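Local coordinates for MHC class I antigen (Ctenopharyngodon idella, PDB 5H5Z), which probably presents peptides at the cell surface for immune recognition, holding them in a groove of two helices over a sheet while paired with beta-2-microglobulin, at residues K153-L156 with E157-I161; R60-Q63 with V64-A68; I263-T266 with E267-I271; Q187-P190 with S191-V194; I76-V79 with M80-N84. One frame throughout, in Å; residues are numbered along the deposited sequence.

Contact 1: residues K153-L156 with E157-I161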
loop_
_atom_site.group_PDB
_atom_site.type_symbol
_atom_site.label_atom_id
_atom_site.label_comp_id
_atom_site.label_asym_id
_atom_site.label_seq_id
_atom_site.Cartn_x
_atom_site.Cartn_y
_atom_site.Cartn_z
ATOM N N LYS A 153 2.467 -12.786 -21.977
ATOM C CA LYS A 153 2.446 -14.136 -21.395
ATOM C C LYS A 153 3.854 -14.725 -21.270
ATOM O O LYS A 153 4.199 -15.302 -20.229
ATOM C CB LYS A 153 1.535 -15.062 -22.211
ATOM C CG LYS A 153 1.502 -16.514 -21.753
ATOM C CD LYS A 153 0.777 -17.378 -22.773
ATOM C CE LYS A 153 0.861 -18.861 -22.445
ATOM N NZ LYS A 153 -0.018 -19.237 -21.303
ATOM N N GLY A 154 4.662 -14.579 -22.322
ATOM C CA GLY A 154 6.058 -15.019 -22.284
ATOM C C GLY A 154 6.825 -14.375 -21.142
ATOM O O GLY A 154 7.525 -15.057 -20.382
ATOM N N TYR A 155 6.692 -13.055 -21.017
ATOM C CA TYR A 155 7.303 -12.327 -19.911
ATOM C C TYR A 155 6.825 -12.823 -18.539
ATOM O O TYR A 155 7.639 -13.085 -17.643
ATOM C CB TYR A 155 7.062 -10.812 -20.030
ATOM C CG TYR A 155 7.464 -10.084 -18.769
ATOM C CD1 TYR A 155 8.798 -9.732 -18.538
ATOM C CD2 TYR A 155 6.521 -9.799 -17.773
ATOM C CE1 TYR A 155 9.177 -9.097 -17.368
ATOM C CE2 TYR A 155 6.891 -9.171 -16.599
ATOM C CZ TYR A 155 8.214 -8.817 -16.404
ATOM O OH TYR A 155 8.576 -8.184 -15.241
ATOM N N LEU A 156 5.509 -12.938 -18.369
ATOM C CA LEU A 156 4.941 -13.300 -17.063
ATOM C C LEU A 156 5.358 -14.691 -16.591
ATOM O O LEU A 156 5.675 -14.891 -15.415
ATOM C CB LEU A 156 3.411 -13.206 -17.090
ATOM C CG LEU A 156 2.790 -11.810 -17.183
ATOM C CD1 LEU A 156 1.280 -11.929 -17.353
ATOM C CD2 LEU A 156 3.130 -10.957 -15.970
ATOM N N GLU A 157 5.345 -15.648 -17.507
ATOM C CA GLU A 157 5.587 -17.047 -17.163
ATOM C C GLU A 157 7.068 -17.410 -17.122
ATOM O O GLU A 157 7.441 -18.418 -16.524
ATOM C CB GLU A 157 4.831 -17.970 -18.120
ATOM C CG GLU A 157 3.321 -17.798 -18.036
ATOM C CD GLU A 157 2.549 -18.708 -18.969
ATOM O OE1 GLU A 157 3.171 -19.427 -19.773
ATOM O OE2 GLU A 157 1.304 -18.702 -18.895
ATOM N N ASN A 158 7.907 -16.596 -17.749
ATOM C CA ASN A 158 9.331 -16.913 -17.829
ATOM C C ASN A 158 10.193 -15.842 -17.176
ATOM O O ASN A 158 10.622 -16.004 -16.037
ATOM C CB ASN A 158 9.737 -17.171 -19.280
ATOM C CG ASN A 158 8.924 -18.281 -19.924
ATOM O OD1 ASN A 158 7.975 -18.019 -20.671
ATOM N ND2 ASN A 158 9.281 -19.525 -19.629
ATOM N N THR A 159 10.405 -14.735 -17.885
ATOM C CA THR A 159 11.254 -13.637 -17.417
ATOM C C THR A 159 10.915 -13.159 -15.994
ATOM O O THR A 159 11.803 -13.031 -15.138
ATOM C CB THR A 159 11.165 -12.452 -18.395
ATOM O OG1 THR A 159 11.368 -12.925 -19.735
ATOM C CG2 THR A 159 12.193 -11.376 -18.058
ATOM N N CYS A 160 9.632 -12.894 -15.757
ATOM C CA CYS A 160 9.149 -12.418 -14.454
ATOM C C CYS A 160 9.489 -13.398 -13.319
ATOM O O CYS A 160 10.014 -12.995 -12.271
ATOM C CB CYS A 160 7.635 -12.163 -14.518
ATOM S SG CYS A 160 6.929 -11.325 -13.078
ATOM N N ILE A 161 9.185 -14.676 -13.536
ATOM C CA ILE A 161 9.433 -15.732 -12.543
ATOM C C ILE A 161 10.934 -15.955 -12.327
ATOM O O ILE A 161 11.392 -16.139 -11.194
ATOM C CB ILE A 161 8.701 -17.043 -12.937
ATOM C CG1 ILE A 161 7.174 -16.880 -12.804
ATOM C CG2 ILE A 161 9.205 -18.245 -12.145
ATOM C CD1 ILE A 161 6.667 -16.654 -11.380
#
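E157 OE2 is gripped by two lysines. K153 NZ meets it at 2.8 Å in a salt bridge, on the syn side of the carboxylate and 28° out of its plane. K124 NZ makes the second salt bridge. K153 NZ also bonds to K124 O, so the lysine is tied at two points. The K153 chain runs extended and bends only at its last torsion (chi4 74°), which turns NZ onto the carboxylate.

Two residues on, the Y155 ring packs against C160 and T159. C160 CB sits over one face, 4.1 Å from the ring centroid, a CH-pi contact. C160 SG is farther, 5.0 Å from that centroid and oblique, in a sulfur-aromatic contact. T159 CB approaches the ring obliquely, 3.6 Å from Y155 CD1. The backbone widens here into a pi-type turn. C160 N bonds to Y155 O at 2.8 Å, skipping the usual partner, while N158 N to G154 O is weak.

The Y155 hydroxyl bonds to the backbone of the bound peptide. All this lies on helix 148-170 above the groove floor. C160 is disulfide-bonded to C98 on strand 90-100, Y155 touches Y7 on strand 3-13, and L156 packs on Y110 of strand 106-114.

Contact 2: residues R60-Q63 with V64-A68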
loop_
_atom_site.group_PDB
_atom_site.type_symbol
_atom_site.label_atom_id
_atom_site.label_comp_id
_atom_site.label_asym_id
_atom_site.label_seq_id
_atom_site.Cartn_x
_atom_site.Cartn_y
_atom_site.Cartn_z
ATOM N N ARG A 60 20.079 -0.761 -17.383
ATOM C CA ARG A 60 19.111 -1.502 -18.190
ATOM C C ARG A 60 17.677 -1.197 -17.773
ATOM O O ARG A 60 16.809 -1.001 -18.628
ATOM C CB ARG A 60 19.394 -3.009 -18.137
ATOM C CG ARG A 60 20.197 -3.493 -19.335
ATOM C CD ARG A 60 21.106 -4.674 -19.024
ATOM N NE ARG A 60 22.041 -4.890 -20.127
ATOM C CZ ARG A 60 23.187 -4.224 -20.282
ATOM N NH1 ARG A 60 23.553 -3.305 -19.390
ATOM N NH2 ARG A 60 23.967 -4.472 -21.328
ATOM N N GLN A 61 17.440 -1.133 -16.465
ATOM C CA GLN A 61 16.111 -0.810 -15.946
ATOM C C GLN A 61 15.698 0.621 -16.306
ATOM O O GLN A 61 14.551 0.867 -16.686
ATOM C CB GLN A 61 16.035 -1.040 -14.432
ATOM C CG GLN A 61 14.621 -0.996 -13.880
ATOM C CD GLN A 61 13.700 -1.985 -14.572
ATOM O OE1 GLN A 61 13.670 -3.171 -14.233
ATOM N NE2 GLN A 61 12.950 -1.498 -15.557
ATOM N N THR A 62 16.648 1.548 -16.188
ATOM C CA THR A 62 16.456 2.937 -16.589
ATOM C C THR A 62 16.052 3.020 -18.066
ATOM O O THR A 62 15.106 3.730 -18.418
ATOM C CB THR A 62 17.733 3.771 -16.332
ATOM O OG1 THR A 62 17.972 3.857 -14.920
ATOM C CG2 THR A 62 17.604 5.181 -16.903
ATOM N N GLN A 63 16.755 2.276 -18.919
ATOM C CA GLN A 63 16.469 2.283 -20.350
ATOM C C GLN A 63 15.069 1.758 -20.677
ATOM O O GLN A 63 14.374 2.335 -21.509
ATOM C CB GLN A 63 17.548 1.516 -21.131
ATOM C CG GLN A 63 17.740 2.018 -22.551
ATOM C CD GLN A 63 18.068 3.508 -22.624
ATOM O OE1 GLN A 63 17.723 4.172 -23.599
ATOM N NE2 GLN A 63 18.730 4.039 -21.594
ATOM N N VAL A 64 14.663 0.675 -20.016
ATOM C CA VAL A 64 13.329 0.096 -20.201
ATOM C C VAL A 64 12.251 1.125 -19.832
ATOM O O VAL A 64 11.267 1.321 -20.568
ATOM C CB VAL A 64 13.163 -1.208 -19.372
ATOM C CG1 VAL A 64 11.710 -1.665 -19.338
ATOM C CG2 VAL A 64 14.044 -2.315 -19.928
ATOM N N LEU A 65 12.458 1.809 -18.712
ATOM C CA LEU A 65 11.450 2.742 -18.194
ATOM C C LEU A 65 11.410 4.101 -18.894
ATOM O O LEU A 65 10.360 4.745 -18.914
ATOM C CB LEU A 65 11.554 2.876 -16.675
ATOM C CG LEU A 65 11.268 1.541 -15.968
ATOM C CD1 LEU A 65 11.669 1.574 -14.497
ATOM C CD2 LEU A 65 9.816 1.103 -16.143
ATOM N N ILE A 66 12.535 4.527 -19.480
ATOM C CA ILE A 66 12.520 5.697 -20.367
ATOM C C ILE A 66 11.609 5.369 -21.553
ATOM O O ILE A 66 10.773 6.190 -21.950
ATOM C CB ILE A 66 13.933 6.108 -20.849
ATOM C CG1 ILE A 66 14.761 6.688 -19.695
ATOM C CG2 ILE A 66 13.843 7.143 -21.963
ATOM C CD1 ILE A 66 16.245 6.809 -20.008
ATOM N N GLY A 67 11.756 4.156 -22.085
ATOM C CA GLY A 67 10.876 3.637 -23.134
ATOM C C GLY A 67 9.415 3.586 -22.709
ATOM O O GLY A 67 8.530 3.988 -23.469
ATOM N N ALA A 68 9.164 3.095 -21.494
ATOM C CA ALA A 68 7.803 3.042 -20.937
ATOM C C ALA A 68 7.158 4.426 -20.830
ATOM O O ALA A 68 5.981 4.591 -21.156
ATOM C CB ALA A 68 7.801 2.348 -19.585
#
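Q61 and L65 make the closest side-chain meeting of this helical stretch, a van der Waals contact between amide and leucine. The amide nitrogen Q61 NE2 lies 3.5 Å from L65 CD1 and about as far from L65 CG. The Q61 chain bends at its second torsion (chi2 56°), which folds the amide back along the helix toward the leucine. V64 CG1 also comes within 4.0 Å of Q61 NE2. This nitrogen is therefore buried beside methyl groups, and no hydrogen-bond partner for it is found in the model. The other end of the amide is satisfied: Q61 OE1 bonds to the backbone of the bound peptide. On the neighbouring flank, T62 CG2 meets I66 CD1 at 3.8 Å, and the two side chains slant across each other. I66 CG1 rests 3.2 Å from T62 O. Q63 NE2 is a looser neighbour, 4.0 Å from I66 CD1.

The hydrogen bonds between the segments are all backbone. V64 N, L65 N, I66 N and G67 N bond to the carbonyl oxygens of R60, Q61, T62 and Q63 in turn. The shortest is I66 N to T62 O, at 2.9 Å. The T62 hydroxyl bonds outside the two segments, to W58 O and A42 N.

L65 and A68 reach Y9 on strand 3-13, and L65 also reaches F35 on strand 30-36. R60, Q61, V64 and A68 pack on the peptide. This is the regular alpha helix that forms one wall of the class I peptide-binding groove, with a buried face on the sheet and the peptide alongside.

Contact 3: residues I263-T266 with E267-I271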
loop_
_atom_site.group_PDB
_atom_site.type_symbol
_atom_site.label_atom_id
_atom_site.label_comp_id
_atom_site.label_asym_id
_atom_site.label_seq_id
_atom_site.Cartn_x
_atom_site.Cartn_y
_atom_site.Cartn_z
ATOM N N ILE A 263 -0.708 -14.497 22.028
ATOM C CA ILE A 263 -0.388 -13.620 23.148
ATOM C C ILE A 263 -1.726 -13.203 23.773
ATOM O O ILE A 263 -2.676 -12.901 23.049
ATOM C CB ILE A 263 0.438 -12.391 22.684
ATOM C CG1 ILE A 263 1.697 -12.851 21.927
ATOM C CG2 ILE A 263 0.835 -11.525 23.874
ATOM C CD1 ILE A 263 2.389 -11.779 21.104
ATOM N N ARG A 264 -1.812 -13.228 25.103
ATOM C CA ARG A 264 -3.036 -12.861 25.811
ATOM C C ARG A 264 -2.802 -11.675 26.752
ATOM O O ARG A 264 -1.816 -11.640 27.487
ATOM C CB ARG A 264 -3.589 -14.068 26.587
ATOM C CG ARG A 264 -4.939 -13.839 27.262
ATOM C CD ARG A 264 -5.375 -15.040 28.093
ATOM N NE ARG A 264 -5.599 -16.233 27.274
ATOM C CZ ARG A 264 -6.775 -16.599 26.765
ATOM N NH1 ARG A 264 -7.866 -15.869 26.980
ATOM N NH2 ARG A 264 -6.859 -17.705 26.033
ATOM N N LYS A 265 -3.704 -10.700 26.720
ATOM C CA LYS A 265 -3.644 -9.598 27.680
ATOM C C LYS A 265 -4.926 -9.531 28.495
ATOM O O LYS A 265 -6.004 -9.797 27.970
ATOM C CB LYS A 265 -3.373 -8.264 26.980
ATOM C CG LYS A 265 -2.041 -8.196 26.246
ATOM C CD LYS A 265 -0.875 -8.056 27.208
ATOM C CE LYS A 265 0.451 -8.231 26.484
ATOM N NZ LYS A 265 1.594 -8.036 27.418
ATOM N N THR A 266 -4.801 -9.188 29.778
ATOM C CA THR A 266 -5.951 -9.124 30.690
ATOM C C THR A 266 -6.059 -7.743 31.344
ATOM O O THR A 266 -5.233 -6.871 31.088
ATOM C CB THR A 266 -5.871 -10.208 31.795
ATOM O OG1 THR A 266 -4.758 -9.943 32.658
ATOM C CG2 THR A 266 -5.735 -11.609 31.193
ATOM N N GLU A 267 -7.066 -7.550 32.198
ATOM C CA GLU A 267 -7.262 -6.263 32.886
ATOM C C GLU A 267 -5.999 -5.754 33.578
ATOM O O GLU A 267 -5.763 -4.543 33.629
ATOM C CB GLU A 267 -8.419 -6.334 33.895
ATOM C CG GLU A 267 -8.259 -7.359 35.003
ATOM C CD GLU A 267 -9.579 -7.713 35.658
ATOM O OE1 GLU A 267 -9.908 -8.916 35.701
ATOM O OE2 GLU A 267 -10.290 -6.789 36.118
ATOM N N ASP A 268 -5.197 -6.683 34.101
ATOM C CA ASP A 268 -3.941 -6.358 34.779
ATOM C C ASP A 268 -2.925 -5.681 33.863
ATOM O O ASP A 268 -1.947 -5.091 34.335
ATOM C CB ASP A 268 -3.318 -7.624 35.383
ATOM C CG ASP A 268 -4.029 -8.084 36.641
ATOM O OD1 ASP A 268 -4.907 -7.350 37.144
ATOM O OD2 ASP A 268 -3.705 -9.184 37.130
ATOM N N ASP A 269 -3.159 -5.775 32.558
ATOM C CA ASP A 269 -2.237 -5.232 31.566
ATOM C C ASP A 269 -2.628 -3.861 31.036
ATOM O O ASP A 269 -1.830 -3.225 30.339
ATOM C CB ASP A 269 -2.081 -6.210 30.398
ATOM C CG ASP A 269 -1.524 -7.538 30.837
ATOM O OD1 ASP A 269 -0.526 -7.539 31.587
ATOM O OD2 ASP A 269 -2.091 -8.577 30.444
ATOM N N ILE A 270 -3.838 -3.405 31.369
ATOM C CA ILE A 270 -4.373 -2.168 30.791
ATOM C C ILE A 270 -3.485 -0.967 31.105
ATOM O O ILE A 270 -3.107 -0.738 32.259
ATOM C CB ILE A 270 -5.843 -1.907 31.206
ATOM C CG1 ILE A 270 -6.748 -3.011 30.648
ATOM C CG2 ILE A 270 -6.316 -0.533 30.733
ATOM C CD1 ILE A 270 -8.209 -2.885 31.024
ATOM N N ILE A 271 -3.135 -0.226 30.056
ATOM C CA ILE A 271 -2.372 1.009 30.203
ATOM C C ILE A 271 -3.195 2.216 29.755
ATOM O O ILE A 271 -4.141 2.086 28.971
ATOM C CB ILE A 271 -1.000 0.961 29.478
ATOM C CG1 ILE A 271 -1.167 0.742 27.966
ATOM C CG2 ILE A 271 -0.097 -0.091 30.116
ATOM C CD1 ILE A 271 0.124 0.862 27.181
HETATM O O HOH W 1 -0.757 -10.981 30.145
HETATM O O HOH W 2 1.447 -9.085 30.196
#
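After strand 261-266 the chain winds into a short 3-10 turn at 267-269, where D269 N bonds back to T266 O at 2.8 Å. That donor sits above the carbonyl plane, 45° out of it.

The D269 side chain returns the grip. Its OD2 accepts the backbone N-H of T266 at 2.9 Å, on the anti side of the carboxylate, and the bond is nearly straight at 169°. T266 and D269 are thus joined by two bonds, one through the backbone and one through the carboxylate. The K265 chain crosses D269 at about a right angle, with K265 CD 3.5 Å from D269 OD2. Its bend at chi2 (-74°) lays the methylenes against the carboxylate. The charges do not touch: K265 NZ stays 4.7 Å from D269 OD1. One water joins that pair, accepting from the amine and donating to OD1. Another donates to both D269 OD2 and R264 O, the latter at 2.9 Å. OD2 therefore receives two hydrogen bonds.

R264 turns elsewhere, bonding to S253 and Q211. K265 packs on V183 and L185 of strand 182-187, and E267 and I270 on W247. This is an outer strand of the immunoglobulin C1-set domain running into a 3-10 turn, with D269 accepting the T266 N-H.

Contact 4: residues Q187-P190 with S191-V194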
loop_
_atom_site.group_PDB
_atom_site.type_symbol
_atom_site.label_atom_id
_atom_site.label_comp_id
_atom_site.label_asym_id
_atom_site.label_seq_id
_atom_site.Cartn_x
_atom_site.Cartn_y
_atom_site.Cartn_z
ATOM N N GLN A 187 -6.750 1.857 27.293
ATOM C CA GLN A 187 -8.010 2.427 27.744
ATOM C C GLN A 187 -7.808 3.887 28.111
ATOM O O GLN A 187 -6.861 4.228 28.816
ATOM C CB GLN A 187 -8.538 1.649 28.946
ATOM C CG GLN A 187 -10.009 1.886 29.229
ATOM C CD GLN A 187 -10.511 1.100 30.423
ATOM O OE1 GLN A 187 -9.764 0.833 31.357
ATOM N NE2 GLN A 187 -11.790 0.740 30.404
ATOM N N LYS A 188 -8.699 4.744 27.624
ATOM C CA LYS A 188 -8.594 6.177 27.871
ATOM C C LYS A 188 -9.138 6.562 29.244
ATOM O O LYS A 188 -8.617 7.462 29.897
ATOM C CB LYS A 188 -9.317 6.956 26.775
ATOM C CG LYS A 188 -8.712 6.761 25.393
ATOM C CD LYS A 188 -9.252 7.764 24.386
ATOM C CE LYS A 188 -8.829 9.188 24.720
ATOM N NZ LYS A 188 -7.491 9.528 24.164
ATOM N N ASP A 189 -10.181 5.863 29.673
ATOM C CA ASP A 189 -10.890 6.174 30.908
ATOM C C ASP A 189 -11.394 4.851 31.471
ATOM O O ASP A 189 -11.776 3.976 30.698
ATOM C CB ASP A 189 -12.054 7.120 30.583
ATOM C CG ASP A 189 -12.867 7.501 31.797
ATOM O OD1 ASP A 189 -13.715 6.692 32.224
ATOM O OD2 ASP A 189 -12.662 8.615 32.318
ATOM N N PRO A 190 -11.398 4.691 32.814
ATOM C CA PRO A 190 -11.857 3.420 33.390
ATOM C C PRO A 190 -13.261 2.992 32.938
ATOM O O PRO A 190 -13.589 1.808 33.001
ATOM C CB PRO A 190 -11.846 3.696 34.897
ATOM C CG PRO A 190 -10.791 4.729 35.072
ATOM C CD PRO A 190 -10.936 5.620 33.868
ATOM N N SER A 191 -14.073 3.944 32.480
ATOM C CA SER A 191 -15.418 3.618 32.017
ATOM C C SER A 191 -15.525 3.512 30.495
ATOM O O SER A 191 -16.599 3.219 29.964
ATOM C CB SER A 191 -16.432 4.626 32.564
ATOM O OG SER A 191 -16.432 4.607 33.979
ATOM N N SER A 192 -14.411 3.747 29.807
ATOM C CA SER A 192 -14.379 3.787 28.347
ATOM C C SER A 192 -14.103 2.416 27.724
ATOM O O SER A 192 -13.770 1.469 28.443
ATOM C CB SER A 192 -13.336 4.805 27.885
ATOM O OG SER A 192 -13.789 6.120 28.132
ATOM N N PRO A 193 -14.243 2.299 26.383
ATOM C CA PRO A 193 -13.914 1.027 25.733
ATOM C C PRO A 193 -12.444 0.640 25.904
ATOM O O PRO A 193 -11.601 1.489 26.218
ATOM C CB PRO A 193 -14.217 1.294 24.253
ATOM C CG PRO A 193 -15.179 2.433 24.244
ATOM C CD PRO A 193 -14.809 3.277 25.429
ATOM N N VAL A 194 -12.151 -0.640 25.708
ATOM C CA VAL A 194 -10.787 -1.149 25.822
ATOM C C VAL A 194 -10.324 -1.576 24.436
ATOM O O VAL A 194 -11.048 -2.279 23.727
ATOM C CB VAL A 194 -10.700 -2.328 26.813
ATOM C CG1 VAL A 194 -9.273 -2.854 26.897
ATOM C CG2 VAL A 194 -11.203 -1.909 28.195
HETATM O O HOH W 3 -10.761 3.962 25.750
HETATM O O HOH W 4 -14.810 6.780 34.646
#
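D189 and S192 close a type I beta turn in the hairpin loop between strands 182-187 and 194-201 of the C1-set domain. The tight part of the contact combines this turn with a bond from Q187. S192 N bonds to D189 O at 2.8 Å, although it sits above the carbonyl plane. D189 OD1 accepts the N-H of S191, also at 2.8 Å and on the anti side of the carboxylate. This is an Asx turn that overlaps the beta turn. The D189 CG is anti to its own nitrogen (chi1 180°), which swings the carboxylate round to S191. Alongside, S192 OG lies 3.2 Å from D189 CB.

Q187 stretches its extended chain across the loop. NE2 donates to S192 O at 2.9 Å, and that oxygen lies in the plane of the amide. The same nitrogen lies 3.5 Å from V194 CG2, which is buried and whose residue also packs on W247 of helix 244-249. S191 reaches P244 of that helix.

The solvent side is looser and partly bridged by water. One water accepts from K188 N and donates to P193 O. K188 itself leads away from the loop, and its amine forms salt bridges to E95 and the terminal carboxylate of M98 of beta-2-microglobulin. A second water donates to D189 OD1 at 2.7 Å and lies 2.8 Å from S191 OG.

Contact 5: residues I76-V79 with M80-N84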
loop_
_atom_site.group_PDB
_atom_site.type_symbol
_atom_site.label_atom_id
_atom_site.label_comp_id
_atom_site.label_asym_id
_atom_site.label_seq_id
_atom_site.Cartn_x
_atom_site.Cartn_y
_atom_site.Cartn_z
ATOM N N ILE A 76 -1.658 7.727 -23.564
ATOM C CA ILE A 76 -2.644 8.591 -22.904
ATOM C C ILE A 76 -3.226 9.627 -23.877
ATOM O O ILE A 76 -4.406 9.961 -23.795
ATOM C CB ILE A 76 -2.106 9.239 -21.599
ATOM C CG1 ILE A 76 -3.264 9.767 -20.738
ATOM C CG2 ILE A 76 -1.071 10.322 -21.892
ATOM C CD1 ILE A 76 -2.890 10.059 -19.299
ATOM N N GLN A 77 -2.405 10.104 -24.812
ATOM C CA GLN A 77 -2.869 11.032 -25.845
ATOM C C GLN A 77 -3.992 10.407 -26.672
ATOM O O GLN A 77 -5.008 11.046 -26.935
ATOM C CB GLN A 77 -1.710 11.457 -26.751
ATOM C CG GLN A 77 -1.906 12.811 -27.420
ATOM C CD GLN A 77 -1.870 13.970 -26.437
ATOM O OE1 GLN A 77 -1.420 13.825 -25.293
ATOM N NE2 GLN A 77 -2.343 15.133 -26.882
ATOM N N ILE A 78 -3.797 9.146 -27.048
ATOM C CA ILE A 78 -4.745 8.383 -27.861
ATOM C C ILE A 78 -6.090 8.151 -27.152
ATOM O O ILE A 78 -7.149 8.424 -27.722
ATOM C CB ILE A 78 -4.107 7.049 -28.334
ATOM C CG1 ILE A 78 -3.060 7.325 -29.420
ATOM C CG2 ILE A 78 -5.159 6.065 -28.837
ATOM C CD1 ILE A 78 -2.163 6.149 -29.747
ATOM N N VAL A 79 -6.044 7.663 -25.915
ATOM C CA VAL A 79 -7.265 7.335 -25.168
ATOM C C VAL A 79 -8.110 8.578 -24.831
ATOM O O VAL A 79 -9.339 8.538 -24.947
ATOM C CB VAL A 79 -6.970 6.430 -23.935
ATOM C CG1 VAL A 79 -5.949 7.062 -23.003
ATOM C CG2 VAL A 79 -8.243 6.048 -23.190
ATOM N N MET A 80 -7.452 9.679 -24.455
ATOM C CA MET A 80 -8.142 10.952 -24.158
ATOM C C MET A 80 -8.989 11.420 -25.338
ATOM O O MET A 80 -10.144 11.843 -25.168
ATOM C CB MET A 80 -7.145 12.060 -23.771
ATOM C CG MET A 80 -6.358 11.816 -22.490
ATOM S SD MET A 80 -5.379 13.232 -21.931
ATOM C CE MET A 80 -4.132 13.358 -23.213
ATOM N N GLU A 81 -8.407 11.335 -26.532
ATOM C CA GLU A 81 -9.080 11.708 -27.770
ATOM C C GLU A 81 -10.305 10.833 -28.027
ATOM O O GLU A 81 -11.324 11.315 -28.517
ATOM C CB GLU A 81 -8.107 11.635 -28.950
ATOM C CG GLU A 81 -7.081 12.763 -28.971
ATOM C CD GLU A 81 -5.844 12.439 -29.797
ATOM O OE1 GLU A 81 -5.682 11.277 -30.235
ATOM O OE2 GLU A 81 -5.020 13.355 -30.004
ATOM N N ARG A 82 -10.203 9.554 -27.674
ATOM C CA ARG A 82 -11.298 8.606 -27.876
ATOM C C ARG A 82 -12.482 8.844 -26.937
ATOM O O ARG A 82 -13.631 8.560 -27.296
ATOM C CB ARG A 82 -10.781 7.163 -27.822
ATOM C CG ARG A 82 -10.369 6.667 -29.200
ATOM C CD ARG A 82 -9.059 5.895 -29.212
ATOM N NE ARG A 82 -9.196 4.540 -28.696
ATOM C CZ ARG A 82 -8.338 3.546 -28.935
ATOM N NH1 ARG A 82 -8.543 2.351 -28.401
ATOM N NH2 ARG A 82 -7.280 3.730 -29.715
ATOM N N PHE A 83 -12.209 9.396 -25.757
ATOM C CA PHE A 83 -13.272 9.816 -24.840
ATOM C C PHE A 83 -13.699 11.270 -25.057
ATOM O O PHE A 83 -14.536 11.791 -24.313
ATOM C CB PHE A 83 -12.858 9.598 -23.383
ATOM C CG PHE A 83 -12.954 8.170 -22.932
ATOM C CD1 PHE A 83 -14.133 7.680 -22.375
ATOM C CD2 PHE A 83 -11.865 7.313 -23.058
ATOM C CE1 PHE A 83 -14.222 6.361 -21.954
ATOM C CE2 PHE A 83 -11.949 5.994 -22.637
ATOM C CZ PHE A 83 -13.128 5.515 -22.086
ATOM N N ASN A 84 -13.124 11.904 -26.081
ATOM C CA ASN A 84 -13.384 13.311 -26.413
ATOM C C ASN A 84 -13.016 14.258 -25.271
ATOM O O ASN A 84 -13.788 15.149 -24.908
ATOM C CB ASN A 84 -14.840 13.519 -26.857
ATOM C CG ASN A 84 -15.228 12.629 -28.022
ATOM O OD1 ASN A 84 -14.459 12.452 -28.970
ATOM N ND2 ASN A 84 -16.430 12.066 -27.959
#
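The F83 ring meets V79 O at its edge, in the ring plane, with CD2 3.4 Å from that oxygen. V79 CG2 also touches the ring, 3.7 Å from F83 CE2. Beyond the segment the ring meets that of Y114, their planes about 25° apart. The R82 guanidinium is approached obliquely by a methyl, I78 CG2, 3.3 Å from R82 NH2. I78 and R82 lie side by side and point the same way. Bends at chi2 and chi3 (76°) bring the R82 head back beside I78. R82 NH1 bonds to Q135 O and T139 OG1 of helix 134-145.

The Q77 amide and the E81 carboxylate stand nearly perpendicular, 84° apart, with only a loose approach between the side chains. M80 CG packs 4.1 Å from I76 CG1. A bend at the last torsion of M80 (chi3 -67°) brings CE to 3.4 Å from Q77 OE1.

M80 N bonds to I76 O at 3.1 Å, and F83 N to V79 O at the same length. The E81 N to Q77 O bond is weak. N84 has positive phi and closes a Schellman motif. I78 and V79 each pack on an apolar side chain of the peptide and R82 on its backbone. This is the C-terminal end of helix 55-82, beside the class I peptide groove.

Contacts 1, 2 and 5 belong to the peptide-binding part, and contacts 3 and 4 to the C1-set domain. Contacts 2 and 5 share helix 55-82, their centres about 24 Å apart, while contact 1 lies on helix 148-170. These three are partly buried, and each reaches the peptide, contact 1 through Y155 alone. Helical backbone bonds and apolar packing dominate them, and contact 1 adds a salt bridge. Contacts 3 and 4 are surface turns in which carboxylates, backbone N-H groups and waters do the work. They touch where I270 packs on Q187 and I271 O probably bonds to Q187 N, and both reach beta-2-microglobulin. Their centres lie about 49 to 58 Å from those of the groove contacts.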